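Local coordinates for protein transaminase (Bacillus megaterium, PDB 5G0A) that catalyses S-selective, pyridoxal 5'-phosphate-dependent transfer of amino groups between amines and carbonyl compounds, as a class-III omega-transaminase, at residues 14-18 with 31-35; 39-44 with 64-68; 106-111 with 284-290; 189-193 with 218-222; 375-379 with 390-395. All coordinates share one frame; numbering follows the deposited sequence.

Contact 1: 14-18 with 31-35; sequences KEWDR and YQPVP
Tyr31 meets Asp17 edge-on: the phenol donates a hydrogen bond to OD1, with Tyr31 OH and Asp17 OD1 a very short 2.5 Å apart. The carboxylate and the ring lie nearly coplanar, 18° between their planes, although the two side chains run at about a right angle to each other. Asp17 carries CG anti to its own backbone N (chi1 -179°), a setting that swings the carboxylate off the helix to meet the phenol. A water lies 2.7 Å from Asp17 OD2 and 3.2 Å from Tyr31 OH, bridging acid and phenol.

Beside this polar corner Pro33 is the apolar centre. Arg18 stretches across it at about a right angle, its guanidinium laying one face over Pro33 CG, while Arg18 NE comes to 3.6 Å from Pro33 CD. From one turn earlier in the helix, Lys14 CB approaches Pro33 CG at 4.0 Å; further out, Lys14 CD reaches Pro35 CG at 4.1 Å. The ammonium of Lys14 is salt-bridged to Glu11, and Arg23 stands against the Tyr31 ring as a cation-pi partner.

Another copy of the protein joins this site: Ala90 of the second subunit packs on Asp17, and Tyr89 of that subunit on Val34. Within the chain, helix 10-20 is thereby packed along the loop that leads into strand 38-40.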
# COMPACT_ATOMS: atom_id res chain seq x y z
N LYS B 14 -40.02 16.19 4.04
CA LYS B 14 -38.98 16.63 4.95
C LYS B 14 -38.71 15.60 6.06
O LYS B 14 -37.56 15.37 6.45
CB LYS B 14 -39.32 18.03 5.50
CG LYS B 14 -39.08 19.15 4.49
CD LYS B 14 -39.80 20.46 4.81
CE LYS B 14 -39.30 21.15 6.05
NZ LYS B 14 -40.10 22.41 6.26
N GLU B 15 -39.78 14.99 6.57
CA GLU B 15 -39.69 13.98 7.61
C GLU B 15 -38.92 12.77 7.08
O GLU B 15 -38.00 12.27 7.75
CB GLU B 15 -41.09 13.57 8.08
CG GLU B 15 -41.13 12.41 9.07
CD GLU B 15 -42.56 12.00 9.40
OE1 GLU B 15 -43.27 12.80 10.05
OE2 GLU B 15 -42.98 10.89 8.99
N TRP B 16 -39.28 12.33 5.88
CA TRP B 16 -38.60 11.20 5.23
C TRP B 16 -37.13 11.50 4.97
O TRP B 16 -36.25 10.62 5.16
CB TRP B 16 -39.27 10.84 3.90
CG TRP B 16 -40.64 10.20 3.99
CD1 TRP B 16 -41.21 9.58 5.07
CD2 TRP B 16 -41.59 10.09 2.92
NE1 TRP B 16 -42.47 9.10 4.74
CE2 TRP B 16 -42.72 9.41 3.43
CE3 TRP B 16 -41.60 10.52 1.59
CZ2 TRP B 16 -43.85 9.13 2.65
CZ3 TRP B 16 -42.74 10.25 0.81
CH2 TRP B 16 -43.84 9.56 1.35
N ASP B 17 -36.87 12.72 4.51
CA ASP B 17 -35.51 13.18 4.22
C ASP B 17 -34.68 13.16 5.51
O ASP B 17 -33.57 12.66 5.53
CB ASP B 17 -35.58 14.57 3.58
CG ASP B 17 -34.21 15.13 3.22
OD1 ASP B 17 -33.53 15.64 4.12
OD2 ASP B 17 -33.84 15.09 2.03
N ARG B 18 -35.25 13.67 6.61
CA ARG B 18 -34.56 13.59 7.91
C ARG B 18 -34.29 12.15 8.38
O ARG B 18 -33.20 11.85 8.84
CB ARG B 18 -35.36 14.35 9.00
CG ARG B 18 -35.29 15.87 8.91
CD ARG B 18 -36.10 16.50 10.06
NE ARG B 18 -36.59 17.84 9.71
CZ ARG B 18 -37.86 18.14 9.41
NH1 ARG B 18 -38.81 17.22 9.44
NH2 ARG B 18 -38.17 19.39 9.11
N TYR B 31 -29.05 19.59 11.18
CA TYR B 31 -29.61 19.58 9.84
C TYR B 31 -31.04 20.10 9.75
O TYR B 31 -31.91 19.67 10.50
CB TYR B 31 -29.62 18.15 9.30
CG TYR B 31 -30.22 17.98 7.92
CD1 TYR B 31 -29.60 18.53 6.79
CD2 TYR B 31 -31.36 17.20 7.73
CE1 TYR B 31 -30.11 18.33 5.52
CE2 TYR B 31 -31.89 17.01 6.45
CZ TYR B 31 -31.25 17.57 5.36
OH TYR B 31 -31.76 17.37 4.09
N GLN B 32 -31.27 20.99 8.78
CA GLN B 32 -32.62 21.38 8.38
C GLN B 32 -32.74 21.17 6.87
O GLN B 32 -31.96 21.76 6.13
CB GLN B 32 -32.88 22.84 8.73
CG GLN B 32 -32.80 23.16 10.22
CD GLN B 32 -32.67 24.65 10.50
OE1 GLN B 32 -33.44 25.21 11.28
NE2 GLN B 32 -31.69 25.29 9.88
N PRO B 33 -33.69 20.34 6.44
CA PRO B 33 -33.84 20.10 4.99
C PRO B 33 -34.29 21.35 4.24
O PRO B 33 -35.01 22.19 4.80
CB PRO B 33 -34.89 18.98 4.88
CG PRO B 33 -35.51 18.85 6.25
CD PRO B 33 -34.70 19.62 7.25
N VAL B 34 -33.82 21.49 3.00
CA VAL B 34 -34.15 22.63 2.17
C VAL B 34 -34.80 22.07 0.90
O VAL B 34 -34.10 21.72 -0.06
CB VAL B 34 -32.90 23.51 1.84
CG1 VAL B 34 -33.25 24.64 0.89
CG2 VAL B 34 -32.29 24.08 3.12
N PRO B 35 -36.15 21.97 0.90
CA PRO B 35 -36.80 21.40 -0.27
C PRO B 35 -36.80 22.32 -1.50
O PRO B 35 -37.08 23.52 -1.40
CB PRO B 35 -38.22 21.10 0.22
CG PRO B 35 -38.46 22.09 1.31
CD PRO B 35 -37.11 22.29 1.97
O HOH W 1 -31.44 16.10 1.18

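Contact 2: 39-44 with 64-68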
# COMPACT_ATOMS: atom_id res chain seq x y z
N THR B 39 -36.83 23.87 -10.81
CA THR B 39 -35.80 24.84 -11.14
C THR B 39 -36.08 25.43 -12.51
O THR B 39 -36.85 24.87 -13.30
CB THR B 39 -34.42 24.18 -11.18
OG1 THR B 39 -34.42 23.20 -12.23
CG2 THR B 39 -34.10 23.50 -9.85
N GLU B 40 -35.43 26.55 -12.79
CA GLU B 40 -35.59 27.21 -14.07
C GLU B 40 -34.50 28.25 -14.25
O GLU B 40 -34.38 29.15 -13.44
CB GLU B 40 -36.98 27.87 -14.14
CG GLU B 40 -37.22 28.68 -15.41
CD GLU B 40 -38.44 29.59 -15.32
OE1 GLU B 40 -38.33 30.68 -14.73
OE2 GLU B 40 -39.51 29.20 -15.84
N GLY B 41 -33.73 28.13 -15.33
CA GLY B 41 -32.66 29.07 -15.63
C GLY B 41 -31.64 29.13 -14.51
O GLY B 41 -30.98 28.14 -14.22
N ASP B 42 -31.53 30.28 -13.84
CA ASP B 42 -30.63 30.40 -12.69
C ASP B 42 -31.32 30.35 -11.34
O ASP B 42 -30.73 30.67 -10.30
CB ASP B 42 -29.76 31.66 -12.84
CG ASP B 42 -28.71 31.49 -13.88
OD1 ASP B 42 -27.74 30.73 -13.64
OD2 ASP B 42 -28.87 32.06 -14.97
N TYR B 43 -32.56 29.88 -11.34
CA TYR B 43 -33.39 29.88 -10.15
C TYR B 43 -33.81 28.50 -9.62
O TYR B 43 -34.10 27.59 -10.40
CB TYR B 43 -34.64 30.76 -10.39
CG TYR B 43 -34.30 32.23 -10.32
CD1 TYR B 43 -33.86 32.92 -11.45
CD2 TYR B 43 -34.42 32.92 -9.12
CE1 TYR B 43 -33.53 34.27 -11.37
CE2 TYR B 43 -34.10 34.26 -9.04
CZ TYR B 43 -33.67 34.93 -10.16
OH TYR B 43 -33.34 36.28 -10.04
N LEU B 44 -33.80 28.37 -8.30
CA LEU B 44 -34.40 27.25 -7.59
C LEU B 44 -35.74 27.73 -7.02
O LEU B 44 -35.84 28.85 -6.52
CB LEU B 44 -33.51 26.80 -6.43
CG LEU B 44 -32.00 26.73 -6.77
CD1 LEU B 44 -31.20 26.30 -5.54
CD2 LEU B 44 -31.70 25.84 -7.98
N LEU B 64 -25.63 24.93 -18.96
CA LEU B 64 -26.63 25.36 -19.94
C LEU B 64 -27.80 26.15 -19.33
O LEU B 64 -28.61 26.73 -20.07
CB LEU B 64 -27.18 24.15 -20.69
CG LEU B 64 -27.66 24.39 -22.13
CD1 LEU B 64 -26.46 24.52 -23.07
CD2 LEU B 64 -28.53 23.22 -22.54
N GLY B 65 -27.88 26.17 -18.01
CA GLY B 65 -29.09 26.61 -17.30
C GLY B 65 -29.97 25.46 -16.86
O GLY B 65 -29.98 24.38 -17.45
N GLN B 66 -30.74 25.70 -15.80
CA GLN B 66 -31.63 24.70 -15.24
C GLN B 66 -32.80 24.45 -16.16
O GLN B 66 -33.45 25.41 -16.61
CB GLN B 66 -32.19 25.19 -13.91
CG GLN B 66 -31.17 25.25 -12.77
CD GLN B 66 -30.99 23.92 -12.07
OE1 GLN B 66 -31.65 22.92 -12.42
NE2 GLN B 66 -30.12 23.90 -11.06
N LYS B 67 -33.10 23.18 -16.39
CA LYS B 67 -34.35 22.78 -17.08
C LYS B 67 -34.48 23.47 -18.44
O LYS B 67 -35.50 24.11 -18.78
CB LYS B 67 -35.58 23.03 -16.17
CG LYS B 67 -36.83 22.25 -16.57
CD LYS B 67 -38.01 22.55 -15.64
CE LYS B 67 -38.65 23.90 -15.94
NZ LYS B 67 -39.28 24.46 -14.70
N ASN B 68 -33.43 23.33 -19.23
CA ASN B 68 -33.46 23.80 -20.60
C ASN B 68 -34.47 22.98 -21.39
O ASN B 68 -34.40 21.75 -21.43
CB ASN B 68 -32.07 23.70 -21.22
CG ASN B 68 -32.07 24.05 -22.69
OD1 ASN B 68 -32.37 23.21 -23.53
ND2 ASN B 68 -31.69 25.28 -23.01
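Gly65 brings its carbonyl carbon to 3.9 Å from the O of Gly41 and has a positive phi of 98°, a backbone shape in which a CB would press on the carbonyl oxygen of the residue before.

Gln66 follows, forming the one antiparallel bridge, a hydrogen-bonded pair with Gly41. Its N donates to Gly41 O at 2.9 Å, on a lone pair in the carbonyl plane, and its O accepts from Gly41 N at 3.0 Å. The Gln66 side chain bends at chi2 (-84°) and crosses Thr39 at about a right angle. Thr39 OG1 donates to Gln66 OE1 at 2.8 Å, coming from above the amide carbonyl plane instead of along a lone pair. Phe84 N of the second subunit is a further donor to OE1, so this oxygen ties the contact to that neighbouring subunit. On the other branch, Gln66 NE2 lies 4.0 Å from Leu44 CD2.

Lys67 lays its chain past the Thr39 carbonyl, then turns at chi3 (77°) so that NZ donates to Thr39 O at 2.8 Å. The carboxylate of Glu40 stands nearby but pairs with Arg51. Asn68 closes the segment as N-cap of helix 69-78, its OD1 accepting from Val71 N.

Glu40 to Tyr43 make a type II' turn with glycine in second place, the classic connection of a two-residue beta-hairpin, here joining strands 38-40 and 43-45.

Contact 3: 106-111 with 284-290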
# COMPACT_ATOMS: atom_id res chain seq x y z
N LEU B 106 -13.49 20.21 -30.63
CA LEU B 106 -12.01 20.21 -30.61
C LEU B 106 -11.38 19.96 -31.99
O LEU B 106 -10.22 19.53 -32.11
CB LEU B 106 -11.51 19.16 -29.60
CG LEU B 106 -11.79 19.49 -28.13
CD1 LEU B 106 -11.37 18.27 -27.29
CD2 LEU B 106 -11.06 20.76 -27.66
N GLY B 107 -12.14 20.25 -33.05
CA GLY B 107 -11.63 20.02 -34.41
C GLY B 107 -10.41 20.85 -34.77
O GLY B 107 -9.70 20.53 -35.72
N ASP B 108 -10.17 21.92 -34.01
CA ASP B 108 -8.99 22.78 -34.19
C ASP B 108 -7.73 22.28 -33.49
O ASP B 108 -6.67 22.93 -33.54
CB ASP B 108 -9.28 24.24 -33.79
CG ASP B 108 -9.63 24.41 -32.30
OD1 ASP B 108 -10.12 23.44 -31.66
OD2 ASP B 108 -9.46 25.53 -31.79
N GLU B 109 -7.83 21.12 -32.85
CA GLU B 109 -6.67 20.55 -32.15
C GLU B 109 -6.44 19.14 -32.62
O GLU B 109 -7.40 18.41 -32.90
CB GLU B 109 -6.89 20.61 -30.62
CG GLU B 109 -7.09 22.02 -30.09
CD GLU B 109 -7.25 22.10 -28.58
OE1 GLU B 109 -7.19 21.04 -27.90
OE2 GLU B 109 -7.45 23.22 -28.07
N ASP B 110 -5.17 18.72 -32.72
CA ASP B 110 -4.86 17.40 -33.25
C ASP B 110 -4.67 16.29 -32.21
O ASP B 110 -4.60 15.12 -32.57
CB ASP B 110 -3.63 17.47 -34.18
CG ASP B 110 -3.96 18.12 -35.52
OD1 ASP B 110 -5.15 18.35 -35.80
OD2 ASP B 110 -3.02 18.38 -36.29
N TRP B 111 -4.59 16.66 -30.94
CA TRP B 111 -4.36 15.65 -29.88
C TRP B 111 -5.53 14.66 -29.69
O TRP B 111 -5.29 13.49 -29.42
CB TRP B 111 -3.98 16.29 -28.54
CG TRP B 111 -5.13 16.83 -27.68
CD1 TRP B 111 -5.66 18.10 -27.72
CD2 TRP B 111 -5.85 16.13 -26.65
NE1 TRP B 111 -6.67 18.22 -26.80
CE2 TRP B 111 -6.82 17.04 -26.13
CE3 TRP B 111 -5.81 14.83 -26.15
CZ2 TRP B 111 -7.72 16.68 -25.11
CZ3 TRP B 111 -6.69 14.47 -25.12
CH2 TRP B 111 -7.63 15.39 -24.61
N TYR B 284 -8.00 24.39 -20.18
CA TYR B 284 -6.60 24.33 -20.66
C TYR B 284 -6.36 25.24 -21.86
O TYR B 284 -5.23 25.61 -22.15
CB TYR B 284 -6.12 22.89 -20.98
CG TYR B 284 -6.72 22.27 -22.24
CD1 TYR B 284 -6.15 22.51 -23.50
CD2 TYR B 284 -7.84 21.44 -22.16
CE1 TYR B 284 -6.67 21.95 -24.64
CE2 TYR B 284 -8.39 20.86 -23.31
CZ TYR B 284 -7.81 21.15 -24.55
OH TYR B 284 -8.32 20.59 -25.68
N GLN B 285 -7.44 25.55 -22.59
CA GLN B 285 -7.32 26.35 -23.83
C GLN B 285 -6.89 27.79 -23.61
O GLN B 285 -6.49 28.48 -24.57
CB GLN B 285 -8.61 26.28 -24.65
CG GLN B 285 -8.86 24.88 -25.16
CD GLN B 285 -10.16 24.74 -25.92
OE1 GLN B 285 -11.22 25.24 -25.50
NE2 GLN B 285 -10.09 24.07 -27.05
N HIS B 286 -6.98 28.27 -22.38
CA HIS B 286 -6.39 29.57 -22.05
C HIS B 286 -4.88 29.61 -22.14
O HIS B 286 -4.30 30.70 -22.18
CB HIS B 286 -6.83 30.03 -20.66
CG HIS B 286 -8.28 30.34 -20.58
ND1 HIS B 286 -8.80 31.58 -20.93
CD2 HIS B 286 -9.34 29.58 -20.22
CE1 HIS B 286 -10.11 31.56 -20.76
NE2 HIS B 286 -10.47 30.35 -20.34
N TYR B 287 -4.24 28.43 -22.18
CA TYR B 287 -2.77 28.33 -21.98
C TYR B 287 -1.93 27.92 -23.20
O TYR B 287 -0.72 27.72 -23.07
CB TYR B 287 -2.47 27.45 -20.74
CG TYR B 287 -3.16 28.00 -19.53
CD1 TYR B 287 -2.62 29.10 -18.85
CD2 TYR B 287 -4.41 27.50 -19.11
CE1 TYR B 287 -3.26 29.65 -17.77
CE2 TYR B 287 -5.06 28.06 -18.03
CZ TYR B 287 -4.48 29.13 -17.37
OH TYR B 287 -5.11 29.69 -16.30
N GLY B 288 -2.56 27.77 -24.35
CA GLY B 288 -1.81 27.51 -25.60
C GLY B 288 -1.17 26.13 -25.70
O GLY B 288 -0.19 25.94 -26.43
N VAL B 289 -1.73 25.16 -24.95
CA VAL B 289 -1.17 23.82 -24.89
C VAL B 289 -2.24 22.76 -25.08
O VAL B 289 -3.43 23.05 -25.17
CB VAL B 289 -0.39 23.56 -23.57
CG1 VAL B 289 0.91 24.34 -23.54
CG2 VAL B 289 -1.25 23.87 -22.34
N GLN B 290 -1.80 21.51 -25.19
CA GLN B 290 -2.71 20.40 -25.39
C GLN B 290 -2.26 19.29 -24.44
O GLN B 290 -1.06 18.98 -24.36
CB GLN B 290 -2.70 19.94 -26.86
CG GLN B 290 -3.39 20.95 -27.79
CD GLN B 290 -3.40 20.58 -29.26
OE1 GLN B 290 -3.41 19.41 -29.64
NE2 GLN B 290 -3.41 21.61 -30.13
O HOH W 2 -11.63 23.97 -29.55
O HOH W 3 -5.23 24.39 -26.87
O HOH W 4 -3.13 20.82 -32.96
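Glu109 reaches between Tyr284 and Gln285 with an extended side chain and takes a hydrogen bond on each oxygen. Tyr284 OH donates to Glu109 OE1 at 2.5 Å from the syn side; Gln285 NE2 donates to Glu109 OE2 at 3.0 Å, nearly straight (170°) but from above the carboxylate plane. Gln285 OE1 accepts from Phe282 N. Within its own segment, Trp111 NE1 adds a weak bond to Glu109 OE1. Gln290 OE1 accepts from Trp111 N at 3.3 Å, and its amide stacks almost parallel on the Glu109 carboxylate, the two chains sliding past each other in opposite directions.

Waters extend the network: one joins Asp108 OD1 to Gln285 NE2, another Glu109 OE2 to Val289 O, a third Asp110 N to Gln290 NE2.

Van der Waals contact is slighter: the Leu106 CD2 methyl sits 3.4 Å from Tyr284 OH, and the Trp111 and Tyr284 rings meet obliquely, planes at 77°. A leucine in place of Glu109 would probably leave the Tyr284 hydroxyl without its carboxylate partner and the Gln285 amide with one bond fewer.

The two loops lead into strands 112-118 and 293-296 of the seven-stranded mixed sheet of the large domain, characteristic of fold-type I pyridoxal-phosphate enzymes.

Contact 4: 189-193 with 218-222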
# COMPACT_ATOMS: atom_id res chain seq x y z
N VAL B 189 0.78 7.63 -5.34
CA VAL B 189 0.55 9.05 -5.61
C VAL B 189 1.58 9.88 -4.88
O VAL B 189 1.87 9.65 -3.68
CB VAL B 189 -0.89 9.50 -5.21
CG1 VAL B 189 -1.06 11.03 -5.32
CG2 VAL B 189 -1.94 8.76 -6.03
N LEU B 190 2.11 10.86 -5.59
CA LEU B 190 2.96 11.87 -4.98
C LEU B 190 2.24 13.20 -4.99
O LEU B 190 1.65 13.59 -6.00
CB LEU B 190 4.25 12.00 -5.78
CG LEU B 190 5.08 10.75 -6.01
CD1 LEU B 190 6.29 11.14 -6.85
CD2 LEU B 190 5.49 10.11 -4.69
N MET B 191 2.32 13.92 -3.87
CA MET B 191 1.72 15.26 -3.79
C MET B 191 2.77 16.35 -4.04
O MET B 191 3.65 16.58 -3.20
CB MET B 191 1.02 15.50 -2.43
CG MET B 191 0.46 16.91 -2.32
SD MET B 191 -0.36 17.24 -0.75
CE MET B 191 1.03 17.73 0.26
N ALA B 192 2.64 17.03 -5.18
CA ALA B 192 3.51 18.16 -5.55
C ALA B 192 2.95 19.46 -5.04
O ALA B 192 1.79 19.52 -4.60
CB ALA B 192 3.68 18.21 -7.07
N PRO B 193 3.76 20.54 -5.09
CA PRO B 193 3.23 21.80 -4.56
C PRO B 193 2.08 22.37 -5.38
O PRO B 193 1.99 22.14 -6.58
CB PRO B 193 4.44 22.76 -4.59
CG PRO B 193 5.55 22.03 -5.27
CD PRO B 193 5.21 20.58 -5.37
N TYR B 218 10.24 21.99 -8.07
CA TYR B 218 10.19 20.97 -7.06
C TYR B 218 9.38 19.76 -7.52
O TYR B 218 9.70 18.62 -7.16
CB TYR B 218 9.71 21.51 -5.70
CG TYR B 218 9.81 20.45 -4.64
CD1 TYR B 218 11.04 19.84 -4.34
CD2 TYR B 218 8.68 20.03 -3.94
CE1 TYR B 218 11.14 18.86 -3.38
CE2 TYR B 218 8.78 19.04 -2.97
CZ TYR B 218 10.01 18.46 -2.69
OH TYR B 218 10.12 17.48 -1.73
N THR B 219 8.34 20.00 -8.32
CA THR B 219 7.60 18.89 -8.94
C THR B 219 8.55 18.02 -9.77
O THR B 219 8.55 16.79 -9.68
CB THR B 219 6.43 19.40 -9.83
OG1 THR B 219 5.58 20.27 -9.07
CG2 THR B 219 5.59 18.24 -10.38
N ARG B 220 9.39 18.66 -10.57
CA ARG B 220 10.33 17.93 -11.42
C ARG B 220 11.32 17.14 -10.55
O ARG B 220 11.61 15.99 -10.84
CB ARG B 220 11.09 18.91 -12.31
CG ARG B 220 12.14 18.25 -13.20
CD ARG B 220 12.96 19.28 -13.97
NE ARG B 220 13.39 20.42 -13.16
CZ ARG B 220 14.49 20.47 -12.40
NH1 ARG B 220 15.31 19.42 -12.31
NH2 ARG B 220 14.77 21.57 -11.72
N ARG B 221 11.82 17.78 -9.49
CA ARG B 221 12.74 17.13 -8.54
C ARG B 221 12.14 15.87 -7.93
O ARG B 221 12.83 14.85 -7.78
CB ARG B 221 13.16 18.11 -7.43
CG ARG B 221 14.17 19.16 -7.85
CD ARG B 221 15.59 18.72 -7.50
NE ARG B 221 15.85 18.73 -6.05
CZ ARG B 221 16.69 19.55 -5.41
NH1 ARG B 221 17.39 20.47 -6.06
NH2 ARG B 221 16.84 19.43 -4.10
N MET B 222 10.86 15.94 -7.56
CA MET B 222 10.17 14.80 -6.99
C MET B 222 10.08 13.67 -8.00
O MET B 222 10.30 12.52 -7.67
CB MET B 222 8.75 15.19 -6.53
CG MET B 222 8.69 16.04 -5.27
SD MET B 222 7.00 16.64 -5.04
CE MET B 222 6.15 15.08 -5.18
O HOH W 5 3.06 21.48 -9.17
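A beta-alpha-beta crossover of the large domain supplies this contact: strand 189-192 leads through helix 214-226 to the parallel strand 231-236, passing over strand 140-144. Met222 makes the largest part of the helix side. A bend at chi3 (51°) turns its methyl toward the strand, where Met222 CE touches Leu190 CB at 3.7 Å and Met191 O at 3.5 Å, while Met222 SD lies 3.8 Å from Ala192 CA.

One turn back, Thr219 faces the small side chain of Ala192, with Thr219 OG1 3.4 Å from Ala192 CB. The same hydroxyl is hydrogen-bonded to Ser215 O in its own helix and accepts from a water that also donates to Pro193 O, so a single solvent molecule links helix to strand end.

Pro193 closes the strand side. Its CD lies 3.8 Å from Tyr218 CD2 and 3.7 Å from Thr219 OG1, and its CG is in the plane of the Tyr218 ring, at the edge. Met222 CG lies over one face of that ring, near the rim. A glycine at Pro193 would remove this wedge and would probably open a gap beside the Tyr218 edge, leaving the ring freer to shift.

The third subunit packs in here, its Tyr218 meeting Tyr218 edge-to-face. The axes of the segments 189-192 and 218-222 run nearly antiparallel, at 156° and 8.9 Å apart at their closest. Strand 189-192 is the outermost in this chain, hydrogen-bonded along strand 140-144, and Val142 of that neighbour also touches Thr219.

Contact 5: 375-379 with 390-395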
# COMPACT_ATOMS: atom_id res chain seq x y z
N HIS B 375 -14.95 47.92 -1.24
CA HIS B 375 -14.83 46.96 -0.15
C HIS B 375 -13.41 46.45 0.07
O HIS B 375 -12.92 45.63 -0.71
CB HIS B 375 -15.74 45.74 -0.39
CG HIS B 375 -17.19 46.05 -0.32
ND1 HIS B 375 -17.83 46.31 0.88
CD2 HIS B 375 -18.14 46.11 -1.28
CE1 HIS B 375 -19.11 46.53 0.64
NE2 HIS B 375 -19.33 46.42 -0.65
N LYS B 376 -12.79 46.90 1.16
CA LYS B 376 -11.41 46.54 1.47
C LYS B 376 -11.27 45.09 1.95
O LYS B 376 -10.16 44.58 2.08
CB LYS B 376 -10.80 47.54 2.46
CG LYS B 376 -10.79 48.97 1.92
CD LYS B 376 -10.17 49.98 2.88
CE LYS B 376 -10.25 51.38 2.26
NZ LYS B 376 -9.47 52.40 3.01
N SER B 377 -12.41 44.44 2.21
CA SER B 377 -12.45 43.01 2.52
C SER B 377 -12.16 42.14 1.29
O SER B 377 -11.91 40.94 1.43
CB SER B 377 -13.80 42.62 3.12
OG SER B 377 -14.85 42.80 2.18
N ILE B 378 -12.22 42.74 0.10
CA ILE B 378 -11.76 42.06 -1.11
C ILE B 378 -10.27 42.34 -1.28
O ILE B 378 -9.88 43.46 -1.62
CB ILE B 378 -12.55 42.48 -2.38
CG1 ILE B 378 -14.04 42.14 -2.23
CG2 ILE B 378 -11.98 41.81 -3.63
CD1 ILE B 378 -14.95 42.82 -3.23
N GLY B 379 -9.44 41.33 -1.03
CA GLY B 379 -7.99 41.44 -1.22
C GLY B 379 -7.60 41.34 -2.68
O GLY B 379 -6.75 42.10 -3.17
N VAL B 390 -12.82 35.09 -5.31
CA VAL B 390 -12.65 36.36 -4.63
C VAL B 390 -11.98 36.07 -3.29
O VAL B 390 -12.55 35.37 -2.43
CB VAL B 390 -13.99 37.10 -4.39
CG1 VAL B 390 -13.75 38.45 -3.71
CG2 VAL B 390 -14.78 37.29 -5.68
N ASP B 391 -10.77 36.58 -3.13
CA ASP B 391 -10.03 36.40 -1.89
C ASP B 391 -10.55 37.39 -0.84
O ASP B 391 -10.49 38.60 -1.04
CB ASP B 391 -8.52 36.58 -2.09
CG ASP B 391 -7.96 35.65 -3.15
OD1 ASP B 391 -8.34 34.46 -3.19
OD2 ASP B 391 -7.10 36.11 -3.94
N ILE B 392 -11.07 36.84 0.25
CA ILE B 392 -11.66 37.62 1.33
C ILE B 392 -10.61 37.80 2.43
O ILE B 392 -9.96 36.84 2.84
CB ILE B 392 -12.93 36.93 1.88
CG1 ILE B 392 -13.98 36.70 0.76
CG2 ILE B 392 -13.55 37.72 3.03
CD1 ILE B 392 -14.63 37.96 0.20
N VAL B 393 -10.42 39.04 2.87
CA VAL B 393 -9.43 39.35 3.90
C VAL B 393 -9.99 40.33 4.92
O VAL B 393 -10.97 41.01 4.66
CB VAL B 393 -8.15 39.97 3.30
CG1 VAL B 393 -7.38 38.96 2.44
CG2 VAL B 393 -8.49 41.24 2.51
N ASN B 394 -9.35 40.37 6.09
CA ASN B 394 -9.61 41.41 7.09
C ASN B 394 -9.24 42.76 6.49
O ASN B 394 -8.10 42.97 6.08
CB ASN B 394 -8.78 41.11 8.35
CG ASN B 394 -9.07 42.08 9.50
OD1 ASN B 394 -9.37 43.25 9.28
ND2 ASN B 394 -8.95 41.59 10.73
N ALA B 395 -10.22 43.66 6.42
CA ALA B 395 -10.09 44.95 5.73
C ALA B 395 -8.95 45.85 6.23
O ALA B 395 -8.43 46.69 5.48
CB ALA B 395 -11.41 45.71 5.78
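Val393 N donates to Ser377 O at 2.8 Å, a nearly straight bond (166°), and Gly379 N donates to Asp391 O at 2.9 Å with more bend. Both belong to the open end of a beta-hairpin, strands 378-384 and 387-392, and they flank the antiparallel non-hydrogen-bonded pair of Ile378 and Ile392. Two CA-H...O contacts reinforce them: Ile392 CA to Ser377 O and Ser377 CA to Val393 O, each 3.3 Å. Ser377 O is thus approached by both an N-H and a C-H. The hydroxyl of Ser377 turns elsewhere, to Glu469.

Outside the backbone frame, Val393 lays CG2 near both bonds, 3.7 Å from Gly379 N. Gly379 fits closely here, since a CB on it would press against Val393 CG1. Ile378 has CG2 anti to the backbone N, a rotation that carries this methyl to Val390 CG1 at 3.8 Å. Leu465 of helix 451-468 and Leu371 of helix 353-374 also touch Ile378, so these helices cover the side of the hairpin that bears it. Strand 440-443 lies against strand 387-392 and completes a three-stranded antiparallel sheet, with Met441 touching both Val390 and Ile392.

Residues 375-378 form a type I turn by which helix 353-374 enters the first strand. At the edge of this turn Lys376 CB rests on Ala395 CB, 3.8 Å away.

Along the chain contacts 1, 2, 3 and 5 come in series, with contact 4 nested inside the long loop that contact 3 closes. Contacts 1 and 2 adjoin in sequence, their centres about 22 Å apart, helix 10-20 being followed by strand 38-40; both face the second subunit. Contacts 3 and 4 share the seven-stranded sheet, contact 3 in the loops leading into strands 112-118 and 293-296, contact 4 on the outermost strand 189-192, with centres about 25 Å apart. Contact 4 instead faces the third subunit, so different parts of one chain serve different interfaces of the tetramer. Contact 5, in the separate three-stranded sheet, lies about 31 Å from contacts 2 and 4, centre to centre.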